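Local atomic coordinates of glycerol-3-phosphate dehydrogenase [NAD(+)] (Dunaliella salina, PDB entry 6IUY), a protein that probably catalyses the NAD-dependent interconversion of sn-glycerol 3-phosphate and dihydroxyacetone phosphate and carries a haloacid dehalogenase-like domain with a bound magnesium ion. Residues A[277-282]-A[438-443]. Numbering follows the deposited sequence.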
loop_
_atom_site.group_PDB
_atom_site.type_symbol
_atom_site.label_atom_id
_atom_site.label_comp_id
_atom_site.label_asym_id
_atom_site.label_seq_id
_atom_site.Cartn_x
_atom_site.Cartn_y
_atom_site.Cartn_z
ATOM N N GLN A 277 -9.486 4.031 29.774
ATOM C CA GLN A 277 -10.518 5.044 29.487
ATOM C C GLN A 277 -11.792 4.412 28.951
ATOM O O GLN A 277 -12.883 4.848 29.305
ATOM C CB GLN A 277 -10.027 6.092 28.483
ATOM C CG GLN A 277 -8.954 7.002 29.035
ATOM C CD GLN A 277 -8.350 7.898 27.987
ATOM O OE1 GLN A 277 -8.434 7.627 26.775
ATOM N NE2 GLN A 277 -7.722 8.982 28.446
ATOM N N SER A 278 -11.645 3.397 28.096
ATOM C CA SER A 278 -12.787 2.683 27.534
ATOM C C SER A 278 -13.625 1.929 28.594
ATOM O O SER A 278 -14.855 2.013 28.586
ATOM C CB SER A 278 -12.308 1.708 26.463
ATOM O OG SER A 278 -11.768 2.421 25.350
ATOM N N THR A 279 -12.968 1.183 29.481
ATOM C CA THR A 279 -13.685 0.442 30.512
ATOM C C THR A 279 -14.349 1.379 31.502
ATOM O O THR A 279 -15.455 1.107 31.995
ATOM C CB THR A 279 -12.772 -0.499 31.277
ATOM O OG1 THR A 279 -11.789 0.264 31.984
ATOM C CG2 THR A 279 -12.098 -1.412 30.316
ATOM N N ALA A 280 -13.691 2.492 31.796
ATOM C CA ALA A 280 -14.319 3.457 32.673
ATOM C C ALA A 280 -15.610 3.980 32.027
ATOM O O ALA A 280 -16.583 4.259 32.721
ATOM C CB ALA A 280 -13.374 4.592 32.994
ATOM N N GLU A 281 -15.614 4.107 30.704
ATOM C CA GLU A 281 -16.807 4.549 29.983
ATOM C C GLU A 281 -17.864 3.451 30.008
ATOM O O GLU A 281 -19.017 3.714 30.327
ATOM C CB GLU A 281 -16.467 4.944 28.537
ATOM C CG GLU A 281 -15.992 6.386 28.381
ATOM C CD GLU A 281 -15.254 6.662 27.052
ATOM O OE1 GLU A 281 -15.002 5.715 26.258
ATOM O OE2 GLU A 281 -14.915 7.843 26.805
ATOM N N ALA A 282 -17.460 2.216 29.717
ATOM C CA ALA A 282 -18.401 1.104 29.648
ATOM C C ALA A 282 -19.077 0.823 30.996
ATOM O O ALA A 282 -20.227 0.372 31.035
ATOM C CB ALA A 282 -17.698 -0.167 29.138
ATOM N N GLN A 438 -12.067 -3.641 19.438
ATOM C CA GLN A 438 -12.273 -2.296 18.926
ATOM C C GLN A 438 -12.917 -1.420 19.971
ATOM O O GLN A 438 -12.524 -0.257 20.145
ATOM C CB GLN A 438 -13.125 -2.294 17.656
ATOM C CG GLN A 438 -13.348 -0.885 17.101
ATOM C CD GLN A 438 -14.092 -0.888 15.763
ATOM O OE1 GLN A 438 -14.802 -1.839 15.431
ATOM N NE2 GLN A 438 -13.930 0.178 15.001
ATOM N N GLN A 439 -13.915 -1.963 20.668
ATOM C CA GLN A 439 -14.568 -1.225 21.745
ATOM C C GLN A 439 -13.551 -0.925 22.852
ATOM O O GLN A 439 -13.577 0.137 23.439
ATOM C CB GLN A 439 -15.781 -1.997 22.303
ATOM C CG GLN A 439 -16.459 -1.314 23.513
ATOM C CD GLN A 439 -17.771 -2.001 23.951
ATOM O OE1 GLN A 439 -18.206 -2.993 23.349
ATOM N NE2 GLN A 439 -18.398 -1.468 25.000
ATOM N N LEU A 440 -12.628 -1.846 23.102
ATOM C CA LEU A 440 -11.640 -1.638 24.163
ATOM C C LEU A 440 -10.609 -0.539 23.818
ATOM O O LEU A 440 -10.370 0.378 24.616
ATOM C CB LEU A 440 -10.932 -2.955 24.464
ATOM C CG LEU A 440 -10.187 -3.094 25.788
ATOM C CD1 LEU A 440 -11.105 -2.744 26.956
ATOM C CD2 LEU A 440 -9.639 -4.511 25.912
ATOM N N PHE A 441 -10.030 -0.617 22.620
ATOM C CA PHE A 441 -8.923 0.259 22.227
ATOM C C PHE A 441 -9.292 1.580 21.532
ATOM O O PHE A 441 -8.558 2.562 21.642
ATOM C CB PHE A 441 -7.973 -0.499 21.302
ATOM C CG PHE A 441 -7.033 -1.427 22.014
ATOM C CD1 PHE A 441 -5.831 -0.955 22.525
ATOM C CD2 PHE A 441 -7.331 -2.779 22.143
ATOM C CE1 PHE A 441 -4.950 -1.806 23.159
ATOM C CE2 PHE A 441 -6.453 -3.642 22.781
ATOM C CZ PHE A 441 -5.263 -3.158 23.292
ATOM N N GLN A 442 -10.391 1.625 20.790
ATOM C CA GLN A 442 -10.693 2.856 20.055
ATOM C C GLN A 442 -11.065 4.024 20.966
ATOM O O GLN A 442 -12.015 3.940 21.762
ATOM C CB GLN A 442 -11.821 2.632 19.046
ATOM C CG GLN A 442 -12.149 3.860 18.203
ATOM C CD GLN A 442 -12.892 3.487 16.931
ATOM O OE1 GLN A 442 -12.305 2.965 15.978
ATOM N NE2 GLN A 442 -14.199 3.723 16.925
ATOM N N ARG A 443 -10.324 5.120 20.817
ATOM C CA ARG A 443 -10.586 6.369 21.527
ATOM C C ARG A 443 -10.862 7.475 20.500
ATOM O O ARG A 443 -10.707 7.257 19.305
ATOM C CB ARG A 443 -9.393 6.735 22.421
ATOM C CG ARG A 443 -8.803 5.556 23.206
ATOM C CD ARG A 443 -9.776 5.107 24.254
ATOM N NE ARG A 443 -10.420 6.269 24.852
ATOM C CZ ARG A 443 -11.693 6.313 25.242
ATOM N NH1 ARG A 443 -12.475 5.242 25.094
ATOM N NH2 ARG A 443 -12.180 7.430 25.771
#
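The guanidinium of Arg443 has CB of Gln277 over one face, 3.5 Å above the plane and displaced toward the rim, and the carboxylate of Glu281 at its edge, in plane. The salt bridge is bidentate and end-on: Arg443 NH1 lies 2.8 Å from Glu281 OE1 and Arg443 NH2 3.0 Å from Glu281 OE2. Both N-H bonds run nearly straight, yet the carboxylate is turned 46° from the guanidinium, and the nitrogens meet its oxygens from above its plane. Bends at chi2 (-69°) and chi3 (-39°) bring the guanidinium alongside the end of helix 266-282, where Arg443 NH1 also donates to Ser278 OG at 2.9 Å, tilted from the guanidinium plane. Arg443 NE makes a weak bond to Gln277 OE1, whose stronger partner is Tyr445 OH. The buried Ser278 OG thus accepts from Arg443 NH1 and donates to Leu440 O at 2.6 Å, from above the carbonyl plane, bridging the two. An alanine in place of Arg443 would probably leave Glu281 without its counter-charge, Ser278 OG without its donor and CB of Gln277 without its flat cover. On the apolar side, Leu440 CD1 packs 3.7 Å from Thr279 CG2, and Phe290 of strand 290-291 touches both side chains. Here the C-terminal ends of two helices meet beside the Rossmann-type NAD-binding sheet: helix 266-282, which follows its first strand, and helix 431-441, with Arg443 reaching over from the connection to edge strand 446-451.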